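Local structure of anopheles gambiae adenosine kinase (Anopheles gambiae, 3LOO) at residues 344-347 / 353-356; 77-82 / 86-91; 297-302 / 335-340. The protein phosphorylates adenosine to AMP at the expense of ATP, and is bound here to diadenosine tetraphosphate, two adenosines joined by four phosphates. One frame throughout, in Å; residues are numbered along the deposited sequence.

Contact 1 of 3, residues 344-347 / 353-356; sequences AREI and CTFE. With B4P (bis(adenosine)-5'-tetraphosphate), chain D.
The ring of Phe-355 meets the tip of Ile-347 obliquely, Ile-347 CD1 lying 3.9 Å from Phe-355 CE2. Arg-88 adds a cation-pi contact to this ring and Trp-92 an edge-to-face one, both from helix 82-94. An aromatic suits the place because it can serve the aliphatic, the cation and the second ring at once. In Ile-347, chi1 of -81° and a bend at chi2 (-69°) together bring CD1 to the ring and within 3.8 Å of Thr-354 OG1. The methyl CG2 of Thr-354 rests 3.6 Å from Glu-346 CB, while its hydroxyl OG1 is hydrogen-bonded to Ser-351 O, which settles a polar atom beside an apolar neighbour. The carboxylate of Glu-346 turns instead along its own helix and forms a salt bridge with Arg-350, so only the foot of the chain takes part in the packing. Earlier in the helix, Ala-344 CB comes 3.4 Å from O4F of the dinucleotide, where a short side chain leaves room for the ribose. The chain thus doubles back in a 3-10 turn on the end of helix 333-350, the last long helix of this pfkB-family kinase, which also lines the nucleotide pocket.

Contact 2 of 3, residues 77-82 / 86-91; sequences YIAGGS and SLRVAQ. With B4P (bis(adenosine)-5'-tetraphosphate), chain D.
Strand 76-80 runs through Gly-81, the N-cap residue, into helix 82-94, and Ser-86 N donates to Ser-82 O (3.1 Å, N-H...O angle 160°) in the first turn. At the backbone angles of Gly-81 (phi 84°, psi 127°) a beta carbon would be jammed against the preceding carbonyl oxygen, and the bare CA of Gly-80 leaves space for the ribose hydroxyl O2E. Across the bend, Arg-88 reaches back to the strand. A turn at chi3 brings its NH1 within 3.4 Å of Ala-79 CB, where a small methyl suits a site also packed by Leu-115 and Arg-118 of helix 110-122. Water 1 sits at the guanidinium edge, in its plane, accepting from Arg-88 NH1 at 3.1 Å and donating to Gly-80 O. Water 2 donates to Ser-82 OG at 2.9 Å and to Ser-86 OG at 2.8 Å. Both hydroxyls are also hydrogen-bonded to Asp-317, so serines fit a buried place where each oxygen must serve more than one partner. Gly-81 N donates to O2E (2.8 Å) and Ser-82 N to N3A of adenine (3.2 Å); at the helix start, these amides are probably polarised toward such acceptors. All this is consistent with the di-glycine motif of ribokinase-like kinases, at a strand-helix junction, its amides binding ribose and adenine of one adenosine, probably the substrate end.

Contact 3 of 3, residues 297-302 / 335-340; sequences REFPVQ and VCIKCG. With B4P (bis(adenosine)-5'-tetraphosphate), chain D.
Ile-337 and Lys-338 carry helix 333-350 against Phe-299 of strand 297-299, a helix-on-sheet packing of the alpha/beta ribokinase-like fold in which the strand forms one border of the large sheet. Helix 315-328 packs on the other side of the segment, its Phe-323 touching Cys-336 and Ile-337. Ile-337 bears most of the contact with the strand, and a beta-branched residue suits the place because it offers two separate methyl ends to one ring. Its CG2, set anti to the backbone N, lies over one face of the Phe-299 ring, offset toward the rim and 3.5 Å from Phe-299 CG; the CH-pi distance from Ile-337 CG2 to the ring centroid is 3.8 Å, 24° from the normal. The other branch ends in CD1, 3.7 Å from Phe-299 CE1, so that CG2 sits over the CG-CD1 part of the face and the isoleucine CD1 near CE1 and CZ. Leu-288 of the neighbouring strand touches both residues, making a small apolar cluster. Lys-338, at the exposed border, offers only its stem: its CG approaches Phe-299 CD2 at 4.3 Å, while NZ makes a long, weak ion pair with Asp-334. A lysine fits there, greasy near the ring and charged at its end. Past Phe-299 the chain leaves the sheet for the nucleotide pocket, where Val-301 CG2 rests 3.4 Å from N3B of one adenine of the dinucleotide.

Contact 2 is buried near the middle of the chain, whereas contacts 1 and 3 are both peripheral: contact 3 is buried but has an exposed lysine at its border, and contact 1 is only partly buried. Contacts 1 and 3 share helix 333-350 and lie near the same adenosine; a probable hydrogen bond from Arg-345 NE to Gln-302 O, 3.1 Å long, ties them together. Contact 2 serves the other adenosine, and meets contact 1 where Val-89 CG2 packs 3.9 Å from Phe-355 CZ. Amides, hydroxyls and waters dominate in contact 2. Contact 3 rests on an isoleucine methyl over a phenylalanine face, while contact 1 mixes a threonine against helix side chains with one oblique isoleucine-phenylalanine touch.

Contact 1 of 3, residues 344-347 / 353-356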
loop_
_atom_site.group_PDB
_atom_site.type_symbol
_atom_site.label_atom_id
_atom_site.label_comp_id
_atom_site.label_asym_id
_atom_site.label_seq_id
_atom_site.Cartn_x
_atom_site.Cartn_y
_atom_site.Cartn_z
ATOM N N ALA A 344 -11.042 -5.598 -5.115
ATOM C CA ALA A 344 -11.433 -5.159 -3.792
ATOM C C ALA A 344 -12.727 -5.867 -3.361
ATOM O O ALA A 344 -12.828 -6.365 -2.246
ATOM C CB ALA A 344 -11.607 -3.669 -3.777
ATOM N N ARG A 345 -13.695 -5.952 -4.266
ATOM C CA ARG A 345 -14.978 -6.573 -3.936
ATOM C C ARG A 345 -14.874 -8.095 -3.676
ATOM O O ARG A 345 -15.561 -8.613 -2.788
ATOM C CB ARG A 345 -16.040 -6.210 -4.986
ATOM C CG ARG A 345 -16.323 -4.667 -5.041
ATOM C CD ARG A 345 -17.539 -4.259 -5.942
ATOM N NE ARG A 345 -18.794 -4.859 -5.477
ATOM C CZ ARG A 345 -19.288 -6.021 -5.919
ATOM N NH1 ARG A 345 -18.643 -6.716 -6.848
ATOM N NH2 ARG A 345 -20.434 -6.488 -5.436
ATOM N N GLU A 346 -13.996 -8.784 -4.422
ATOM C CA GLU A 346 -13.638 -10.196 -4.152
ATOM C C GLU A 346 -13.023 -10.399 -2.766
ATOM O O GLU A 346 -13.423 -11.312 -2.024
ATOM C CB GLU A 346 -12.653 -10.730 -5.195
ATOM C CG GLU A 346 -13.185 -10.883 -6.605
ATOM C CD GLU A 346 -14.379 -11.792 -6.700
ATOM O OE1 GLU A 346 -14.404 -12.834 -6.026
ATOM O OE2 GLU A 346 -15.302 -11.445 -7.459
ATOM N N ILE A 347 -12.052 -9.548 -2.429
ATOM C CA ILE A 347 -11.332 -9.613 -1.165
ATOM C C ILE A 347 -12.278 -9.348 0.019
ATOM O O ILE A 347 -12.124 -9.955 1.089
ATOM C CB ILE A 347 -10.113 -8.642 -1.182
ATOM C CG1 ILE A 347 -8.915 -9.277 -1.913
ATOM C CG2 ILE A 347 -9.752 -8.101 0.199
ATOM C CD1 ILE A 347 -8.259 -10.457 -1.196
ATOM N N CYS A 353 -9.387 -16.687 1.463
ATOM C CA CYS A 353 -9.882 -17.749 0.554
ATOM C C CYS A 353 -9.883 -17.387 -0.932
ATOM O O CYS A 353 -9.804 -18.270 -1.797
ATOM C CB CYS A 353 -11.299 -18.186 0.938
ATOM S SG CYS A 353 -11.396 -18.969 2.551
ATOM N N THR A 354 -9.992 -16.090 -1.218
ATOM C CA THR A 354 -9.979 -15.592 -2.595
ATOM C C THR A 354 -8.760 -16.132 -3.373
ATOM O O THR A 354 -8.878 -16.468 -4.553
ATOM C CB THR A 354 -10.006 -14.035 -2.657
ATOM O OG1 THR A 354 -10.579 -13.495 -1.456
ATOM C CG2 THR A 354 -10.824 -13.564 -3.861
ATOM N N PHE A 355 -7.617 -16.234 -2.689
ATOM C CA PHE A 355 -6.344 -16.652 -3.300
ATOM C C PHE A 355 -6.315 -18.107 -3.762
ATOM O O PHE A 355 -5.434 -18.498 -4.543
ATOM C CB PHE A 355 -5.187 -16.378 -2.334
ATOM C CG PHE A 355 -4.967 -14.924 -2.089
ATOM C CD1 PHE A 355 -4.280 -14.150 -3.015
ATOM C CD2 PHE A 355 -5.494 -14.309 -0.965
ATOM C CE1 PHE A 355 -4.091 -12.793 -2.803
ATOM C CE2 PHE A 355 -5.321 -12.947 -0.754
ATOM C CZ PHE A 355 -4.615 -12.193 -1.671
ATOM N N GLU A 356 -7.279 -18.891 -3.279
ATOM C CA GLU A 356 -7.419 -20.289 -3.656
ATOM C C GLU A 356 -8.262 -20.433 -4.922
ATOM O O GLU A 356 -8.101 -21.393 -5.677
ATOM C CB GLU A 356 -8.056 -21.068 -2.521
ATOM C CG GLU A 356 -7.273 -21.017 -1.221
ATOM C CD GLU A 356 -7.789 -22.013 -0.203
ATOM O OE1 GLU A 356 -6.997 -22.430 0.676
ATOM O OE2 GLU A 356 -8.982 -22.383 -0.284
HETATM P PA B4P D . -7.193 -1.056 5.582
HETATM O O1A B4P D . -8.034 -2.305 5.794
HETATM O O2A B4P D . -7.216 0.004 6.682
HETATM O O3A B4P D . -7.838 -0.313 4.314
HETATM P PB B4P D . -6.979 0.006 3.010
HETATM O O1B B4P D . -6.615 -1.273 2.253
HETATM O O2B B4P D . -5.917 1.065 3.253
HETATM O O3B B4P D . -8.403 0.609 2.400
HETATM P PG B4P D . -8.710 2.111 1.905
HETATM O O1G B4P D . -9.323 2.946 2.977
HETATM O O2G B4P D . -7.415 2.650 1.331
HETATM O O3G B4P D . -9.747 1.922 0.700
HETATM P PD B4P D . -11.317 2.276 0.589
HETATM O O1D B4P D . -11.953 1.962 1.892
HETATM O O2D B4P D . -11.552 3.605 -0.072
HETATM O O5E B4P D . -5.668 -1.458 5.190
HETATM C C5E B4P D . -5.194 -2.521 5.988
HETATM C C4E B4P D . -3.734 -2.826 5.815
HETATM O O4E B4P D . -2.891 -1.712 6.110
HETATM C C3E B4P D . -3.358 -3.864 6.835
HETATM O O3E B4P D . -3.243 -5.092 6.090
HETATM C C2E B4P D . -1.996 -3.426 7.363
HETATM O O2E B4P D . -0.981 -4.436 7.336
HETATM C C1E B4P D . -1.634 -2.214 6.484
HETATM N N9A B4P D . -0.903 -1.216 7.285
HETATM C C8A B4P D . -1.357 -0.476 8.338
HETATM N N7A B4P D . -0.328 0.307 8.778
HETATM C C5A B4P D . 0.784 0.041 8.031
HETATM C C6A B4P D . 2.104 0.522 8.002
HETATM N N6A B4P D . 2.581 1.449 8.888
HETATM N N1A B4P D . 2.968 0.007 7.091
HETATM C C2A B4P D . 2.566 -0.916 6.182
HETATM N N3A B4P D . 1.306 -1.380 6.181
HETATM C C4A B4P D . 0.403 -0.913 7.082
HETATM O O5F B4P D . -11.742 1.102 -0.417
HETATM C C5F B4P D . -10.991 0.804 -1.589
HETATM C C4F B4P D . -11.923 0.020 -2.512
HETATM O O4F B4P D . -12.583 -1.056 -1.821
HETATM C C3F B4P D . -13.080 0.884 -2.980
HETATM O O3F B4P D . -12.654 1.713 -4.053
HETATM C C2F B4P D . -14.113 -0.152 -3.378
HETATM O O2F B4P D . -13.846 -0.647 -4.706
HETATM C C1F B4P D . -13.912 -1.252 -2.320
HETATM N N9B B4P D . -14.881 -0.985 -1.209
HETATM C C8B B4P D . -14.590 -0.409 -0.025
HETATM N N7B B4P D . -15.697 -0.301 0.748
HETATM C C5B B4P D . -16.742 -0.813 0.066
HETATM C C6B B4P D . -18.104 -0.973 0.306
HETATM N N6B B4P D . -18.618 -0.559 1.493
HETATM N N1B B4P D . -18.898 -1.560 -0.642
HETATM C C2B B4P D . -18.388 -1.977 -1.827
HETATM N N3B B4P D . -17.065 -1.835 -2.124
HETATM C C4B B4P D . -16.203 -1.259 -1.228
#

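Contact 2 of 3, residues 77-82 / 86-91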
loop_
_atom_site.group_PDB
_atom_site.type_symbol
_atom_site.label_atom_id
_atom_site.label_comp_id
_atom_site.label_asym_id
_atom_site.label_seq_id
_atom_site.Cartn_x
_atom_site.Cartn_y
_atom_site.Cartn_z
ATOM N N TYR A 77 -4.133 -14.297 12.778
ATOM C CA TYR A 77 -2.924 -13.857 12.088
ATOM C C TYR A 77 -3.183 -13.780 10.590
ATOM O O TYR A 77 -3.609 -14.760 9.986
ATOM C CB TYR A 77 -1.789 -14.851 12.337
ATOM C CG TYR A 77 -1.134 -14.767 13.702
ATOM C CD1 TYR A 77 -0.929 -13.520 14.337
ATOM C CD2 TYR A 77 -0.641 -15.917 14.329
ATOM C CE1 TYR A 77 -0.292 -13.440 15.590
ATOM C CE2 TYR A 77 -0.000 -15.842 15.586
ATOM C CZ TYR A 77 0.169 -14.606 16.201
ATOM O OH TYR A 77 0.835 -14.523 17.408
ATOM N N ILE A 78 -2.911 -12.629 9.978
ATOM C CA ILE A 78 -3.134 -12.489 8.548
ATOM C C ILE A 78 -1.962 -11.790 7.940
ATOM O O ILE A 78 -1.522 -10.763 8.449
ATOM C CB ILE A 78 -4.463 -11.734 8.192
ATOM C CG1 ILE A 78 -5.638 -12.296 8.990
ATOM C CG2 ILE A 78 -4.750 -11.891 6.702
ATOM C CD1 ILE A 78 -6.884 -11.339 9.105
ATOM N N ALA A 79 -1.435 -12.349 6.857
ATOM C CA ALA A 79 -0.301 -11.704 6.174
ATOM C C ALA A 79 -0.729 -10.313 5.726
ATOM O O ALA A 79 -1.791 -10.170 5.148
ATOM C CB ALA A 79 0.126 -12.552 4.973
ATOM N N GLY A 80 0.044 -9.281 6.045
ATOM C CA GLY A 80 -0.339 -7.901 5.687
ATOM C C GLY A 80 0.823 -7.028 5.271
ATOM O O GLY A 80 1.794 -7.506 4.688
ATOM N N GLY A 81 0.736 -5.745 5.600
ATOM C CA GLY A 81 1.587 -4.750 4.961
ATOM C C GLY A 81 0.944 -4.335 3.630
ATOM O O GLY A 81 0.562 -5.180 2.790
ATOM N N SER A 82 0.773 -3.034 3.471
ATOM C CA SER A 82 0.055 -2.468 2.327
ATOM C C SER A 82 0.594 -2.943 0.946
ATOM O O SER A 82 -0.139 -3.520 0.165
ATOM C CB SER A 82 0.112 -0.943 2.409
ATOM O OG SER A 82 -0.624 -0.373 1.346
ATOM N N SER A 86 -0.925 -5.643 -1.890
ATOM C CA SER A 86 -1.197 -5.253 -3.267
ATOM C C SER A 86 -0.483 -6.184 -4.271
ATOM O O SER A 86 -1.072 -6.619 -5.260
ATOM C CB SER A 86 -0.813 -3.781 -3.479
ATOM O OG SER A 86 -1.757 -2.901 -2.858
ATOM N N LEU A 87 0.788 -6.473 -4.017
ATOM C CA LEU A 87 1.537 -7.389 -4.884
ATOM C C LEU A 87 0.980 -8.839 -4.854
ATOM O O LEU A 87 0.961 -9.519 -5.893
ATOM C CB LEU A 87 3.035 -7.321 -4.564
ATOM C CG LEU A 87 3.789 -6.284 -5.379
ATOM C CD1 LEU A 87 3.269 -4.862 -5.267
ATOM C CD2 LEU A 87 5.310 -6.340 -5.021
ATOM N N ARG A 88 0.468 -9.279 -3.700
ATOM C CA ARG A 88 -0.157 -10.601 -3.596
ATOM C C ARG A 88 -1.459 -10.658 -4.423
ATOM O O ARG A 88 -1.671 -11.620 -5.173
ATOM C CB ARG A 88 -0.380 -11.011 -2.122
ATOM C CG ARG A 88 0.936 -11.277 -1.312
ATOM C CD ARG A 88 0.642 -11.533 0.200
ATOM N NE ARG A 88 -0.418 -12.548 0.290
ATOM C CZ ARG A 88 -1.419 -12.565 1.164
ATOM N NH1 ARG A 88 -1.546 -11.629 2.101
ATOM N NH2 ARG A 88 -2.312 -13.546 1.093
ATOM N N VAL A 89 -2.290 -9.617 -4.316
ATOM C CA VAL A 89 -3.494 -9.507 -5.150
ATOM C C VAL A 89 -3.154 -9.446 -6.646
ATOM O O VAL A 89 -3.743 -10.185 -7.432
ATOM C CB VAL A 89 -4.457 -8.345 -4.674
ATOM C CG1 VAL A 89 -5.669 -8.105 -5.671
ATOM C CG2 VAL A 89 -4.930 -8.608 -3.225
ATOM N N ALA A 90 -2.209 -8.580 -7.040
ATOM C CA ALA A 90 -1.730 -8.547 -8.409
ATOM C C ALA A 90 -1.214 -9.908 -8.958
ATOM O O ALA A 90 -1.500 -10.269 -10.105
ATOM C CB ALA A 90 -0.640 -7.465 -8.576
ATOM N N GLN A 91 -0.428 -10.631 -8.167
ATOM C CA GLN A 91 0.034 -11.961 -8.545
ATOM C C GLN A 91 -1.113 -12.991 -8.679
ATOM O O GLN A 91 -1.124 -13.839 -9.608
ATOM C CB GLN A 91 1.074 -12.429 -7.529
ATOM C CG GLN A 91 2.442 -11.876 -7.821
ATOM C CD GLN A 91 3.050 -12.438 -9.126
ATOM O OE1 GLN A 91 2.578 -13.434 -9.695
ATOM N NE2 GLN A 91 4.106 -11.816 -9.571
HETATM P PA B4P D . -7.193 -1.056 5.582
HETATM O O1A B4P D . -8.034 -2.305 5.794
HETATM O O2A B4P D . -7.216 0.004 6.682
HETATM O O3A B4P D . -7.838 -0.313 4.314
HETATM P PB B4P D . -6.979 0.006 3.010
HETATM O O1B B4P D . -6.615 -1.273 2.253
HETATM O O2B B4P D . -5.917 1.065 3.253
HETATM O O3B B4P D . -8.403 0.609 2.400
HETATM P PG B4P D . -8.710 2.111 1.905
HETATM O O1G B4P D . -9.323 2.946 2.977
HETATM O O2G B4P D . -7.415 2.650 1.331
HETATM O O3G B4P D . -9.747 1.922 0.700
HETATM P PD B4P D . -11.317 2.276 0.589
HETATM O O1D B4P D . -11.953 1.962 1.892
HETATM O O2D B4P D . -11.552 3.605 -0.072
HETATM O O5E B4P D . -5.668 -1.458 5.190
HETATM C C5E B4P D . -5.194 -2.521 5.988
HETATM C C4E B4P D . -3.734 -2.826 5.815
HETATM O O4E B4P D . -2.891 -1.712 6.110
HETATM C C3E B4P D . -3.358 -3.864 6.835
HETATM O O3E B4P D . -3.243 -5.092 6.090
HETATM C C2E B4P D . -1.996 -3.426 7.363
HETATM O O2E B4P D . -0.981 -4.436 7.336
HETATM C C1E B4P D . -1.634 -2.214 6.484
HETATM N N9A B4P D . -0.903 -1.216 7.285
HETATM C C8A B4P D . -1.357 -0.476 8.338
HETATM N N7A B4P D . -0.328 0.307 8.778
HETATM C C5A B4P D . 0.784 0.041 8.031
HETATM C C6A B4P D . 2.104 0.522 8.002
HETATM N N6A B4P D . 2.581 1.449 8.888
HETATM N N1A B4P D . 2.968 0.007 7.091
HETATM C C2A B4P D . 2.566 -0.916 6.182
HETATM N N3A B4P D . 1.306 -1.380 6.181
HETATM C C4A B4P D . 0.403 -0.913 7.082
HETATM O O5F B4P D . -11.742 1.102 -0.417
HETATM C C5F B4P D . -10.991 0.804 -1.589
HETATM C C4F B4P D . -11.923 0.020 -2.512
HETATM O O4F B4P D . -12.583 -1.056 -1.821
HETATM C C3F B4P D . -13.080 0.884 -2.980
HETATM O O3F B4P D . -12.654 1.713 -4.053
HETATM C C2F B4P D . -14.113 -0.152 -3.378
HETATM O O2F B4P D . -13.846 -0.647 -4.706
HETATM C C1F B4P D . -13.912 -1.252 -2.320
HETATM N N9B B4P D . -14.881 -0.985 -1.209
HETATM C C8B B4P D . -14.590 -0.409 -0.025
HETATM N N7B B4P D . -15.697 -0.301 0.748
HETATM C C5B B4P D . -16.742 -0.813 0.066
HETATM C C6B B4P D . -18.104 -0.973 0.306
HETATM N N6B B4P D . -18.618 -0.559 1.493
HETATM N N1B B4P D . -18.898 -1.560 -0.642
HETATM C C2B B4P D . -18.388 -1.977 -1.827
HETATM N N3B B4P D . -17.065 -1.835 -2.124
HETATM C C4B B4P D . -16.203 -1.259 -1.228
HETATM O O HOH W 1 0.442 -9.322 2.634
HETATM O O HOH W 2 -0.696 -0.752 -1.486
#

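Contact 3 of 3, residues 297-302 / 335-340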
loop_
_atom_site.group_PDB
_atom_site.type_symbol
_atom_site.label_atom_id
_atom_site.label_comp_id
_atom_site.label_asym_id
_atom_site.label_seq_id
_atom_site.Cartn_x
_atom_site.Cartn_y
_atom_site.Cartn_z
ATOM N N ARG A 297 -13.202 11.810 -13.844
ATOM C CA ARG A 297 -13.984 10.637 -14.212
ATOM C C ARG A 297 -14.276 9.766 -12.988
ATOM O O ARG A 297 -13.452 9.659 -12.084
ATOM C CB ARG A 297 -13.259 9.854 -15.314
ATOM C CG ARG A 297 -13.074 10.732 -16.562
ATOM C CD ARG A 297 -12.177 10.108 -17.601
ATOM N NE ARG A 297 -12.755 8.869 -18.121
ATOM C CZ ARG A 297 -12.069 7.964 -18.812
ATOM N NH1 ARG A 297 -10.774 8.148 -19.060
ATOM N NH2 ARG A 297 -12.674 6.866 -19.239
ATOM N N GLU A 298 -15.444 9.154 -12.978
ATOM C CA GLU A 298 -15.916 8.340 -11.872
ATOM C C GLU A 298 -16.141 6.927 -12.301
ATOM O O GLU A 298 -16.647 6.685 -13.399
ATOM C CB GLU A 298 -17.261 8.842 -11.396
ATOM C CG GLU A 298 -17.227 10.241 -10.917
ATOM C CD GLU A 298 -18.601 10.745 -10.575
ATOM O OE1 GLU A 298 -19.530 9.921 -10.392
ATOM O OE2 GLU A 298 -18.738 11.970 -10.487
ATOM N N PHE A 299 -15.804 6.000 -11.406
ATOM C CA PHE A 299 -16.102 4.595 -11.579
ATOM C C PHE A 299 -16.963 4.093 -10.422
ATOM O O PHE A 299 -16.444 3.798 -9.342
ATOM C CB PHE A 299 -14.782 3.820 -11.677
ATOM C CG PHE A 299 -13.966 4.205 -12.871
ATOM C CD1 PHE A 299 -13.192 5.364 -12.860
ATOM C CD2 PHE A 299 -13.990 3.428 -14.023
ATOM C CE1 PHE A 299 -12.449 5.745 -13.978
ATOM C CE2 PHE A 299 -13.237 3.800 -15.147
ATOM C CZ PHE A 299 -12.453 4.957 -15.119
ATOM N N PRO A 300 -18.286 3.990 -10.641
ATOM C CA PRO A 300 -19.209 3.567 -9.591
ATOM C C PRO A 300 -18.852 2.194 -9.055
ATOM O O PRO A 300 -18.323 1.379 -9.786
ATOM C CB PRO A 300 -20.576 3.507 -10.308
ATOM C CG PRO A 300 -20.402 4.371 -11.522
ATOM C CD PRO A 300 -18.967 4.210 -11.934
ATOM N N VAL A 301 -19.134 1.947 -7.785
ATOM C CA VAL A 301 -18.928 0.622 -7.192
ATOM C C VAL A 301 -20.251 0.075 -6.663
ATOM O O VAL A 301 -21.044 0.833 -6.125
ATOM C CB VAL A 301 -17.837 0.661 -6.069
ATOM C CG1 VAL A 301 -17.753 1.996 -5.456
ATOM C CG2 VAL A 301 -18.048 -0.415 -5.002
ATOM N N GLN A 302 -20.499 -1.225 -6.822
ATOM C CA GLN A 302 -21.661 -1.845 -6.169
ATOM C C GLN A 302 -21.488 -1.939 -4.657
ATOM O O GLN A 302 -20.673 -2.723 -4.165
ATOM C CB GLN A 302 -21.939 -3.237 -6.718
ATOM C CG GLN A 302 -21.826 -3.359 -8.213
ATOM C CD GLN A 302 -22.400 -4.667 -8.681
ATOM O OE1 GLN A 302 -21.724 -5.464 -9.336
ATOM N NE2 GLN A 302 -23.659 -4.916 -8.315
ATOM N N VAL A 335 -9.794 0.107 -17.655
ATOM C CA VAL A 335 -9.739 -1.316 -17.360
ATOM C C VAL A 335 -8.921 -1.568 -16.068
ATOM O O VAL A 335 -9.246 -2.444 -15.296
ATOM C CB VAL A 335 -9.142 -2.121 -18.566
ATOM C CG1 VAL A 335 -8.880 -3.616 -18.193
ATOM C CG2 VAL A 335 -10.098 -2.004 -19.788
ATOM N N CYS A 336 -7.843 -0.829 -15.870
ATOM C CA CYS A 336 -7.047 -0.988 -14.632
ATOM C C CYS A 336 -7.908 -0.713 -13.421
ATOM O O CYS A 336 -7.877 -1.471 -12.463
ATOM C CB CYS A 336 -5.827 -0.081 -14.650
ATOM S SG CYS A 336 -4.696 -0.549 -15.979
ATOM N N ILE A 337 -8.711 0.345 -13.493
ATOM C CA ILE A 337 -9.549 0.740 -12.350
ATOM C C ILE A 337 -10.701 -0.246 -12.110
ATOM O O ILE A 337 -11.014 -0.578 -10.953
ATOM C CB ILE A 337 -10.048 2.193 -12.485
ATOM C CG1 ILE A 337 -8.844 3.140 -12.350
ATOM C CG2 ILE A 337 -11.234 2.507 -11.453
ATOM C CD1 ILE A 337 -9.110 4.594 -12.759
ATOM N N LYS A 338 -11.337 -0.701 -13.197
ATOM C CA LYS A 338 -12.432 -1.692 -13.067
ATOM C C LYS A 338 -11.896 -2.993 -12.461
ATOM O O LYS A 338 -12.537 -3.588 -11.599
ATOM C CB LYS A 338 -13.118 -1.953 -14.417
ATOM C CG LYS A 338 -13.943 -0.782 -14.944
ATOM C CD LYS A 338 -14.243 -0.921 -16.442
ATOM C CE LYS A 338 -15.408 -0.031 -16.846
ATOM N NZ LYS A 338 -15.447 0.181 -18.333
ATOM N N CYS A 339 -10.713 -3.437 -12.874
ATOM C CA CYS A 339 -10.117 -4.607 -12.213
ATOM C C CYS A 339 -9.849 -4.360 -10.720
ATOM O O CYS A 339 -10.041 -5.253 -9.897
ATOM C CB CYS A 339 -8.846 -5.064 -12.923
ATOM S SG CYS A 339 -8.183 -6.625 -12.265
ATOM N N GLY A 340 -9.395 -3.146 -10.384
ATOM C CA GLY A 340 -9.189 -2.729 -8.986
ATOM C C GLY A 340 -10.464 -2.849 -8.174
ATOM O O GLY A 340 -10.477 -3.410 -7.079
HETATM P PA B4P D . -7.193 -1.056 5.582
HETATM O O1A B4P D . -8.034 -2.305 5.794
HETATM O O2A B4P D . -7.216 0.004 6.682
HETATM O O3A B4P D . -7.838 -0.313 4.314
HETATM P PB B4P D . -6.979 0.006 3.010
HETATM O O1B B4P D . -6.615 -1.273 2.253
HETATM O O2B B4P D . -5.917 1.065 3.253
HETATM O O3B B4P D . -8.403 0.609 2.400
HETATM P PG B4P D . -8.710 2.111 1.905
HETATM O O1G B4P D . -9.323 2.946 2.977
HETATM O O2G B4P D . -7.415 2.650 1.331
HETATM O O3G B4P D . -9.747 1.922 0.700
HETATM P PD B4P D . -11.317 2.276 0.589
HETATM O O1D B4P D . -11.953 1.962 1.892
HETATM O O2D B4P D . -11.552 3.605 -0.072
HETATM O O5E B4P D . -5.668 -1.458 5.190
HETATM C C5E B4P D . -5.194 -2.521 5.988
HETATM C C4E B4P D . -3.734 -2.826 5.815
HETATM O O4E B4P D . -2.891 -1.712 6.110
HETATM C C3E B4P D . -3.358 -3.864 6.835
HETATM O O3E B4P D . -3.243 -5.092 6.090
HETATM C C2E B4P D . -1.996 -3.426 7.363
HETATM O O2E B4P D . -0.981 -4.436 7.336
HETATM C C1E B4P D . -1.634 -2.214 6.484
HETATM N N9A B4P D . -0.903 -1.216 7.285
HETATM C C8A B4P D . -1.357 -0.476 8.338
HETATM N N7A B4P D . -0.328 0.307 8.778
HETATM C C5A B4P D . 0.784 0.041 8.031
HETATM C C6A B4P D . 2.104 0.522 8.002
HETATM N N6A B4P D . 2.581 1.449 8.888
HETATM N N1A B4P D . 2.968 0.007 7.091
HETATM C C2A B4P D . 2.566 -0.916 6.182
HETATM N N3A B4P D . 1.306 -1.380 6.181
HETATM C C4A B4P D . 0.403 -0.913 7.082
HETATM O O5F B4P D . -11.742 1.102 -0.417
HETATM C C5F B4P D . -10.991 0.804 -1.589
HETATM C C4F B4P D . -11.923 0.020 -2.512
HETATM O O4F B4P D . -12.583 -1.056 -1.821
HETATM C C3F B4P D . -13.080 0.884 -2.980
HETATM O O3F B4P D . -12.654 1.713 -4.053
HETATM C C2F B4P D . -14.113 -0.152 -3.378
HETATM O O2F B4P D . -13.846 -0.647 -4.706
HETATM C C1F B4P D . -13.912 -1.252 -2.320
HETATM N N9B B4P D . -14.881 -0.985 -1.209
HETATM C C8B B4P D . -14.590 -0.409 -0.025
HETATM N N7B B4P D . -15.697 -0.301 0.748
HETATM C C5B B4P D . -16.742 -0.813 0.066
HETATM C C6B B4P D . -18.104 -0.973 0.306
HETATM N N6B B4P D . -18.618 -0.559 1.493
HETATM N N1B B4P D . -18.898 -1.560 -0.642
HETATM C C2B B4P D . -18.388 -1.977 -1.827
HETATM N N3B B4P D . -17.065 -1.835 -2.124
HETATM C C4B B4P D . -16.203 -1.259 -1.228
#